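Local coordinates for N-acetyl-L-2,4-diaminobutyric acid deacetylase (Ruegeria pomeroyi, PDB 6TWL), which probably removes the acetyl group from N-acetyl-L-2,4-diaminobutyric acid in a zinc-dependent step of bacterial ectoine breakdown, at residues Val17-Leu22 with Pro39-Lys44; Pro49-Thr54 with Ala235-Gly240; Lys175-Pro180 with Arg229-His234. All blocks are in the same frame, centred on the assembly; numbering follows the deposited sequence.

Contact 1. Residues Val17-Leu22 with Pro39-Lys44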
loop_
_atom_site.group_PDB
_atom_site.type_symbol
_atom_site.label_atom_id
_atom_site.label_comp_id
_atom_site.label_asym_id
_atom_site.label_seq_id
_atom_site.Cartn_x
_atom_site.Cartn_y
_atom_site.Cartn_z
ATOM N N VAL A 17 -14.357 -15.388 14.644
ATOM C CA VAL A 17 -13.182 -14.523 14.672
ATOM C C VAL A 17 -11.988 -15.385 15.058
ATOM O O VAL A 17 -12.013 -16.063 16.092
ATOM C CB VAL A 17 -13.363 -13.353 15.652
ATOM C CG1 VAL A 17 -12.140 -12.444 15.634
ATOM C CG2 VAL A 17 -14.624 -12.572 15.319
ATOM N N PHE A 18 -10.945 -15.363 14.231
ATOM C CA PHE A 18 -9.789 -16.236 14.409
ATOM C C PHE A 18 -8.510 -15.426 14.270
ATOM O O PHE A 18 -8.293 -14.780 13.241
ATOM C CB PHE A 18 -9.800 -17.380 13.390
ATOM C CG PHE A 18 -10.952 -18.325 13.549
ATOM C CD1 PHE A 18 -10.927 -19.310 14.523
ATOM C CD2 PHE A 18 -12.060 -18.233 12.724
ATOM C CE1 PHE A 18 -11.987 -20.185 14.672
ATOM C CE2 PHE A 18 -13.124 -19.105 12.867
ATOM C CZ PHE A 18 -13.087 -20.082 13.842
ATOM N N HIS A 19 -7.667 -15.472 15.298
ATOM C CA HIS A 19 -6.342 -14.865 15.271
ATOM C C HIS A 19 -5.303 -15.976 15.316
ATOM O O HIS A 19 -5.317 -16.804 16.232
ATOM C CB HIS A 19 -6.150 -13.904 16.444
ATOM C CG HIS A 19 -7.211 -12.854 16.548
ATOM N ND1 HIS A 19 -7.410 -11.899 15.574
ATOM C CD2 HIS A 19 -8.127 -12.602 17.513
ATOM C CE1 HIS A 19 -8.405 -11.107 15.933
ATOM N NE2 HIS A 19 -8.857 -11.512 17.107
ATOM N N GLY A 20 -4.416 -15.995 14.338
ATOM C CA GLY A 20 -3.403 -17.028 14.257
ATOM C C GLY A 20 -2.226 -16.626 13.399
ATOM O O GLY A 20 -1.858 -15.452 13.328
ATOM N N PHE A 21 -1.626 -17.619 12.745
ATOM C CA PHE A 21 -0.430 -17.404 11.946
ATOM C C PHE A 21 -0.451 -18.294 10.713
ATOM O O PHE A 21 -1.159 -19.303 10.656
ATOM C CB PHE A 21 0.855 -17.703 12.727
ATOM C CG PHE A 21 0.955 -16.996 14.044
ATOM C CD1 PHE A 21 0.376 -17.537 15.179
ATOM C CD2 PHE A 21 1.655 -15.808 14.153
ATOM C CE1 PHE A 21 0.477 -16.896 16.394
ATOM C CE2 PHE A 21 1.761 -15.162 15.368
ATOM C CZ PHE A 21 1.171 -15.707 16.490
ATOM N N LEU A 22 0.337 -17.893 9.718
ATOM C CA LEU A 22 0.790 -18.794 8.667
ATOM C C LEU A 22 2.184 -19.283 9.038
ATOM O O LEU A 22 3.075 -18.475 9.316
ATOM C CB LEU A 22 0.815 -18.091 7.308
ATOM C CG LEU A 22 -0.467 -17.432 6.798
ATOM C CD1 LEU A 22 -0.148 -16.479 5.658
ATOM C CD2 LEU A 22 -1.471 -18.484 6.353
ATOM N N PRO A 39 1.609 -13.342 11.231
ATOM C CA PRO A 39 0.325 -13.142 11.917
ATOM C C PRO A 39 -0.784 -12.843 10.923
ATOM O O PRO A 39 -0.581 -12.154 9.920
ATOM C CB PRO A 39 0.595 -11.943 12.834
ATOM C CG PRO A 39 2.092 -11.869 12.953
ATOM C CD PRO A 39 2.614 -12.351 11.635
ATOM N N LEU A 40 -1.969 -13.369 11.212
ATOM C CA LEU A 40 -3.123 -13.090 10.376
ATOM C C LEU A 40 -4.386 -13.296 11.195
ATOM O O LEU A 40 -4.414 -14.096 12.134
ATOM C CB LEU A 40 -3.140 -13.970 9.120
ATOM C CG LEU A 40 -3.894 -15.302 9.158
ATOM C CD1 LEU A 40 -4.030 -15.881 7.762
ATOM C CD2 LEU A 40 -3.197 -16.290 10.065
ATOM N N THR A 41 -5.418 -12.543 10.836
ATOM C CA THR A 41 -6.747 -12.692 11.401
ATOM C C THR A 41 -7.718 -13.015 10.275
ATOM O O THR A 41 -7.656 -12.412 9.198
ATOM C CB THR A 41 -7.184 -11.418 12.136
ATOM O OG1 THR A 41 -6.414 -11.265 13.336
ATOM C CG2 THR A 41 -8.664 -11.477 12.491
ATOM N N VAL A 42 -8.596 -13.985 10.511
ATOM C CA VAL A 42 -9.670 -14.312 9.584
ATOM C C VAL A 42 -10.993 -14.132 10.311
ATOM O O VAL A 42 -11.188 -14.680 11.402
ATOM C CB VAL A 42 -9.539 -15.740 9.025
ATOM C CG1 VAL A 42 -10.738 -16.073 8.148
ATOM C CG2 VAL A 42 -8.248 -15.882 8.234
ATOM N N ILE A 43 -11.888 -13.353 9.713
ATOM C CA ILE A 43 -13.234 -13.142 10.225
ATOM C C ILE A 43 -14.191 -13.520 9.106
ATOM O O ILE A 43 -14.237 -12.848 8.068
ATOM C CB ILE A 43 -13.456 -11.694 10.679
ATOM C CG1 ILE A 43 -12.417 -11.318 11.733
ATOM C CG2 ILE A 43 -14.866 -11.508 11.219
ATOM C CD1 ILE A 43 -12.484 -9.887 12.146
ATOM N N LYS A 44 -14.939 -14.600 9.303
ATOM C CA LYS A 44 -15.904 -15.060 8.317
ATOM C C LYS A 44 -17.256 -15.248 8.986
ATOM O O LYS A 44 -17.336 -15.661 10.148
ATOM C CB LYS A 44 -15.459 -16.368 7.650
ATOM C CG LYS A 44 -16.485 -16.927 6.668
ATOM C CD LYS A 44 -16.163 -18.341 6.228
ATOM C CE LYS A 44 -16.913 -18.694 4.949
ATOM N NZ LYS A 44 -16.208 -18.201 3.728
#

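Contact 2. Residues Pro49-Thr54 with Ala235-Gly240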
loop_
_atom_site.group_PDB
_atom_site.type_symbol
_atom_site.label_atom_id
_atom_site.label_comp_id
_atom_site.label_asym_id
_atom_site.label_seq_id
_atom_site.Cartn_x
_atom_site.Cartn_y
_atom_site.Cartn_z
ATOM N N PRO A 49 -18.458 -12.074 -0.370
ATOM C CA PRO A 49 -17.115 -12.075 -0.964
ATOM C C PRO A 49 -16.027 -12.056 0.100
ATOM O O PRO A 49 -16.277 -11.943 1.302
ATOM C CB PRO A 49 -17.086 -10.801 -1.812
ATOM C CG PRO A 49 -18.183 -9.945 -1.287
ATOM C CD PRO A 49 -19.202 -10.833 -0.644
ATOM N N THR A 50 -14.789 -12.162 -0.376
ATOM C CA THR A 50 -13.613 -12.256 0.477
ATOM C C THR A 50 -12.667 -11.102 0.175
ATOM O O THR A 50 -12.344 -10.848 -0.991
ATOM C CB THR A 50 -12.896 -13.594 0.274
ATOM O OG1 THR A 50 -13.609 -14.629 0.959
ATOM C CG2 THR A 50 -11.472 -13.528 0.807
ATOM N N ALA A 51 -12.232 -10.405 1.219
ATOM C CA ALA A 51 -11.252 -9.337 1.089
ATOM C C ALA A 51 -9.913 -9.807 1.642
ATOM O O ALA A 51 -9.846 -10.347 2.752
ATOM C CB ALA A 51 -11.715 -8.074 1.815
ATOM N N LEU A 52 -8.856 -9.616 0.857
ATOM C CA LEU A 52 -7.488 -9.917 1.265
ATOM C C LEU A 52 -6.782 -8.594 1.545
ATOM O O LEU A 52 -6.495 -7.828 0.618
ATOM C CB LEU A 52 -6.774 -10.721 0.179
ATOM C CG LEU A 52 -5.317 -11.138 0.388
ATOM C CD1 LEU A 52 -5.125 -11.825 1.727
ATOM C CD2 LEU A 52 -4.886 -12.053 -0.737
ATOM N N LEU A 53 -6.509 -8.319 2.820
ATOM C CA LEU A 53 -5.984 -7.032 3.259
ATOM C C LEU A 53 -4.584 -7.231 3.827
ATOM O O LEU A 53 -4.414 -7.933 4.829
ATOM C CB LEU A 53 -6.915 -6.402 4.300
ATOM C CG LEU A 53 -8.410 -6.657 4.068
ATOM C CD1 LEU A 53 -9.220 -6.424 5.334
ATOM C CD2 LEU A 53 -8.926 -5.790 2.931
ATOM N N THR A 54 -3.585 -6.612 3.195
ATOM C CA THR A 54 -2.195 -6.730 3.624
ATOM C C THR A 54 -1.665 -5.340 3.960
ATOM O O THR A 54 -1.932 -4.368 3.245
ATOM C CB THR A 54 -1.317 -7.415 2.548
ATOM O OG1 THR A 54 -1.434 -6.727 1.295
ATOM C CG2 THR A 54 -1.781 -8.844 2.336
ATOM N N ALA A 235 -17.962 -3.271 -0.914
ATOM C CA ALA A 235 -17.816 -4.662 -1.328
ATOM C C ALA A 235 -18.904 -5.568 -0.772
ATOM O O ALA A 235 -18.943 -6.748 -1.138
ATOM C CB ALA A 235 -16.444 -5.193 -0.908
ATOM N N GLY A 236 -19.785 -5.059 0.088
ATOM C CA GLY A 236 -20.829 -5.887 0.655
ATOM C C GLY A 236 -20.362 -6.868 1.703
ATOM O O GLY A 236 -21.072 -7.834 1.994
ATOM N N ILE A 237 -19.186 -6.648 2.282
ATOM C CA ILE A 237 -18.658 -7.508 3.332
ATOM C C ILE A 237 -18.999 -6.971 4.715
ATOM O O ILE A 237 -19.321 -7.740 5.622
ATOM C CB ILE A 237 -17.134 -7.679 3.160
ATOM C CG1 ILE A 237 -16.820 -8.338 1.817
ATOM C CG2 ILE A 237 -16.550 -8.502 4.293
ATOM C CD1 ILE A 237 -15.347 -8.555 1.580
ATOM N N LEU A 238 -18.950 -5.655 4.886
ATOM C CA LEU A 238 -19.237 -5.012 6.156
ATOM C C LEU A 238 -20.570 -4.281 6.089
ATOM O O LEU A 238 -20.989 -3.808 5.029
ATOM C CB LEU A 238 -18.126 -4.029 6.538
ATOM C CG LEU A 238 -16.998 -4.575 7.415
ATOM C CD1 LEU A 238 -16.275 -3.442 8.126
ATOM C CD2 LEU A 238 -17.528 -5.586 8.419
ATOM N N LYS A 239 -21.237 -4.196 7.238
ATOM C CA LYS A 239 -22.503 -3.489 7.340
ATOM C C LYS A 239 -22.252 -2.038 7.728
ATOM O O LYS A 239 -21.352 -1.741 8.521
ATOM C CB LYS A 239 -23.421 -4.153 8.373
ATOM C CG LYS A 239 -22.924 -4.050 9.812
ATOM C CD LYS A 239 -23.841 -4.754 10.807
ATOM C CE LYS A 239 -22.998 -5.439 11.852
ATOM N NZ LYS A 239 -23.592 -5.821 13.159
ATOM N N GLY A 240 -23.028 -1.134 7.153
ATOM C CA GLY A 240 -23.032 0.236 7.614
ATOM C C GLY A 240 -23.199 1.224 6.476
ATOM O O GLY A 240 -23.429 0.857 5.326
#

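Contact 3. Residues Lys175-Pro180 with Arg229-His234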
loop_
_atom_site.group_PDB
_atom_site.type_symbol
_atom_site.label_atom_id
_atom_site.label_comp_id
_atom_site.label_asym_id
_atom_site.label_seq_id
_atom_site.Cartn_x
_atom_site.Cartn_y
_atom_site.Cartn_z
ATOM N N LYS A 175 -12.790 4.767 -5.521
ATOM C CA LYS A 175 -13.708 5.863 -5.245
ATOM C C LYS A 175 -14.496 5.608 -3.968
ATOM O O LYS A 175 -14.846 6.551 -3.247
ATOM C CB LYS A 175 -14.635 6.122 -6.436
ATOM C CG LYS A 175 -13.967 6.917 -7.578
ATOM C CD LYS A 175 -12.836 7.867 -7.089
ATOM C CE LYS A 175 -13.206 8.924 -6.020
ATOM N NZ LYS A 175 -12.024 9.756 -5.733
ATOM N N ALA A 176 -14.766 4.339 -3.656
ATOM C CA ALA A 176 -15.329 4.017 -2.350
ATOM C C ALA A 176 -14.363 4.393 -1.232
ATOM O O ALA A 176 -14.777 4.990 -0.233
ATOM C CB ALA A 176 -15.688 2.535 -2.284
ATOM N N PHE A 177 -13.070 4.077 -1.394
ATOM C CA PHE A 177 -12.077 4.442 -0.382
ATOM C C PHE A 177 -12.177 5.921 -0.032
ATOM O O PHE A 177 -12.243 6.289 1.145
ATOM C CB PHE A 177 -10.664 4.097 -0.868
ATOM C CG PHE A 177 -9.634 4.034 0.238
ATOM C CD1 PHE A 177 -9.023 5.187 0.708
ATOM C CD2 PHE A 177 -9.276 2.818 0.800
ATOM C CE1 PHE A 177 -8.076 5.129 1.723
ATOM C CE2 PHE A 177 -8.331 2.753 1.814
ATOM C CZ PHE A 177 -7.731 3.910 2.276
ATOM N N ASN A 178 -12.202 6.781 -1.052
ATOM C CA ASN A 178 -12.505 8.204 -0.888
ATOM C C ASN A 178 -11.498 8.878 0.048
ATOM O O ASN A 178 -11.857 9.599 0.981
ATOM C CB ASN A 178 -13.947 8.398 -0.407
ATOM C CG ASN A 178 -14.342 9.860 -0.300
ATOM O OD1 ASN A 178 -14.722 10.331 0.772
ATOM N ND2 ASN A 178 -14.245 10.587 -1.407
ATOM N N ALA A 179 -10.217 8.619 -0.200
ATOM C CA ALA A 179 -9.160 9.382 0.430
ATOM C C ALA A 179 -9.203 10.803 -0.125
ATOM O O ALA A 179 -9.845 11.055 -1.147
ATOM C CB ALA A 179 -7.807 8.715 0.180
ATOM N N PRO A 180 -8.547 11.766 0.533
ATOM C CA PRO A 180 -8.550 13.137 -0.007
ATOM C C PRO A 180 -8.027 13.239 -1.430
ATOM O O PRO A 180 -8.358 14.205 -2.127
ATOM C CB PRO A 180 -7.656 13.903 0.978
ATOM C CG PRO A 180 -7.790 13.149 2.251
ATOM C CD PRO A 180 -7.891 11.704 1.853
ATOM N N ARG A 229 -13.206 0.876 5.846
ATOM C CA ARG A 229 -14.614 0.555 6.059
ATOM C C ARG A 229 -15.435 0.808 4.800
ATOM O O ARG A 229 -16.266 -0.021 4.409
ATOM C CB ARG A 229 -15.175 1.362 7.230
ATOM C CG ARG A 229 -16.365 0.682 7.891
ATOM C CD ARG A 229 -17.059 1.576 8.897
ATOM N NE ARG A 229 -17.355 2.886 8.332
ATOM C CZ ARG A 229 -18.576 3.396 8.219
ATOM N NH1 ARG A 229 -19.630 2.710 8.635
ATOM N NH2 ARG A 229 -18.740 4.599 7.688
ATOM N N ASN A 230 -15.235 1.970 4.173
ATOM C CA ASN A 230 -15.917 2.287 2.921
ATOM C C ASN A 230 -15.764 1.159 1.909
ATOM O O ASN A 230 -16.750 0.674 1.343
ATOM C CB ASN A 230 -15.362 3.588 2.340
ATOM C CG ASN A 230 -15.981 4.829 2.954
ATOM O OD1 ASN A 230 -16.892 4.744 3.777
ATOM N ND2 ASN A 230 -15.505 5.996 2.529
ATOM N N VAL A 231 -14.524 0.726 1.682
ATOM C CA VAL A 231 -14.251 -0.279 0.661
ATOM C C VAL A 231 -14.898 -1.610 1.031
ATOM O O VAL A 231 -15.408 -2.332 0.165
ATOM C CB VAL A 231 -12.729 -0.402 0.450
ATOM C CG1 VAL A 231 -12.356 -1.760 -0.077
ATOM C CG2 VAL A 231 -12.247 0.679 -0.505
ATOM N N LEU A 232 -14.923 -1.942 2.324
ATOM C CA LEU A 232 -15.542 -3.194 2.746
ATOM C C LEU A 232 -17.065 -3.116 2.708
ATOM O O LEU A 232 -17.723 -4.114 2.392
ATOM C CB LEU A 232 -15.053 -3.574 4.143
ATOM C CG LEU A 232 -13.558 -3.893 4.175
ATOM C CD1 LEU A 232 -13.062 -4.164 5.590
ATOM C CD2 LEU A 232 -13.252 -5.062 3.249
ATOM N N ILE A 233 -17.641 -1.953 3.015
ATOM C CA ILE A 233 -19.084 -1.780 2.874
ATOM C C ILE A 233 -19.477 -1.830 1.405
ATOM O O ILE A 233 -20.400 -2.555 1.014
ATOM C CB ILE A 233 -19.539 -0.462 3.527
ATOM C CG1 ILE A 233 -19.553 -0.587 5.049
ATOM C CG2 ILE A 233 -20.918 -0.060 3.020
ATOM C CD1 ILE A 233 -19.638 0.747 5.753
ATOM N N HIS A 234 -18.786 -1.045 0.573
ATOM C CA HIS A 234 -19.020 -1.072 -0.867
ATOM C C HIS A 234 -18.916 -2.487 -1.420
ATOM O O HIS A 234 -19.699 -2.883 -2.290
ATOM C CB HIS A 234 -18.025 -0.144 -1.566
ATOM C CG HIS A 234 -18.180 -0.094 -3.053
ATOM N ND1 HIS A 234 -17.399 -0.840 -3.909
ATOM C CD2 HIS A 234 -19.020 0.621 -3.839
ATOM C CE1 HIS A 234 -17.753 -0.592 -5.156
ATOM N NE2 HIS A 234 -18.735 0.291 -5.142
#

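Contact 1. Residues Val17-Leu22 with Pro39-Lys44
Phe-18 and Val-42, and likewise Gly-20 and Leu-40, are antiparallel hydrogen-bonded pairs of a beta hairpin, each closed by two backbone bonds. In the first, Phe-18 N to Val-42 O and Val-42 N to Phe-18 O both measure 2.9 Å. In the second, Gly-20 N meets Leu-40 O almost linearly (172° at the hydrogen), whereas Leu-40 N approaches Gly-20 O from above its carbonyl plane. Thr-41 CA also makes a bent CA-H...O contact with Phe-18 O (3.2 Å). Strand 36-45 carries the sheet on to strand 82-87 by backbone bonds of Thr-41 with Ile-86 and Ile-43 with Leu-84.

On the face with Val-17 and Phe-21, His-19 and Thr-41 form a non-hydrogen-bonded pair, and Thr-41 OG1 lies in the imidazole plane at the ring edge, 2.5 Å from His-19 ND1. With chi1 -70° the hydroxyl stands beside the Thr-41 backbone N; either partner could donate.

Apolar contacts flank it. Val-17 CG1 runs alongside Ile-43 CG1 at 4.1 Å, and Phe-21 CD2 meets Pro-39 CA at 3.7 Å. On the other face Leu-40 CD2 packs on the facing backbone, 3.4 Å from Phe-21 N. The Leu-40 and Leu-22 side chains cross at about a right angle, with Leu-40 CD1 3.9 Å from Leu-22 CD2.

The backbone bonds fix the register, and the short ND1-OG1 bond is likely to fix the exposed histidine's ring rotation.

Contact 2. Residues Pro49-Thr54 with Ala235-Gly240
Ile-237 lays its CG1-CD1 arm across the start of strand 50-54, where it meets the ring and carbonyl of Pro-49 and the methyl of Ala-51. Two apolar contacts result: Ile-237 CG1 sits 3.8 Å from Pro-49 CG, and Ile-237 CD1 sits 3.7 Å from Ala-51 CB. The Pro-49 ring and the isoleucine arm run antiparallel alongside one another, which puts the end of the isoleucine beyond the proline ring. There CD1 rests against backbone as well, 3.5 Å from Pro-49 O and 3.6 Å from Ala-51 N. The torsions account for this reach: CG1 lies beside the backbone N of Ile-237 (chi1 -61°), and CD1 continues the chain fully extended (chi2 -179°).

The proline is also approached by the preceding turn, with Pro-49 CG 3.3 Å from Ala-235 O. That turn is a Schellman motif ending helix 218-234, in which Gly-236 takes a positive phi of 74° that favours glycine. No hydrogen bond joins the two segments, so their interface rests on van der Waals packing. A glycine in place of Ile-237 would probably leave a gap between the Pro-49 ring and the Ala-51 methyl and deprive the helix exit of its main apolar anchor on the strand.

Around this packing, Ile-237 also touches Leu-84 of strand 82-87, and Ala-51 touches Leu-232 of helix 218-234 and Leu-139 of strand 139-142. The contact thus seats the C-terminal end of helix 218-234 against the start of strand 50-54, an interior strand of the mixed sheet flanked by 82-87 and 139-142.

Contact 3. Residues Lys175-Pro180 with Arg229-His234
The last turn of helix 167-177 comes against the C-terminal turns of helix 218-234, the CA atoms of Phe-177 and Val-231 lying 5.3 Å apart, and the chain then leaves the first helix at Asn-178 with a positive phi of 60°. The CB of Ala-176 is directed toward helix 218-234 and meets His-234 CB at 3.6 Å. The imidazole is also within reach of this methyl, with His-234 CG 3.7 Å from Ala-176 CB.

Val-231 supplies the next apolar contact through a single branch. Its CG2 meets both Phe-177 CB, at 3.8 Å, and the ring edge at Phe-177 CD2, at 3.9 Å. With CG anti to the backbone N of Phe-177 (chi1 -162°), this edge is turned to the methyl. The backbone takes part too, Phe-177 N being 3.6 Å from Val-231 CG2. The Phe-177 side chain is about 10 Å from that of Glu-209, a zinc ligand of this protein, so the contact is near the metal site but not in it.

Asn-230 provides the polar element. Its CB presses close to Ala-176 O, and its ND2 gives that same oxygen a weak hydrogen bond of 3.0 Å, bent to 126° at the hydrogen. The amide's stronger partner is Gln-243 O, in the chain that follows helix 218-234. Asn-178 is likewise bonded beyond the interface, its OD1 accepting from Asp-245 N and Lys-226 NZ.

The single methyl of Ala-176 lets the helix ends come close, while the buried amide of Asn-230 links a carbonyl at the end of helix 167-177 to the segment around Gln-243.

In the fold
From the N terminus, contact 1 closes first: strands 16-24 and 36-45 pair as a hairpin toward one side of the mixed sheet. Strand 50-54 follows in the same sheet and opens contact 2, which closes only after helix 218-234, some 180 residues later. Within that long loop the chain passes through helix 167-177 and returns along helix 218-234, so contact 3 opens after contact 2 has opened and closes before contact 2 closes. Contacts 2 and 3 touch directly, Ile-237 N lying 2.9 Å from Leu-232 O in a probable hydrogen bond. Contacts 1 and 2 share the sheet without touching. Together they tie the hairpin, the mixed sheet and the ends of helices 167-177 and 218-234.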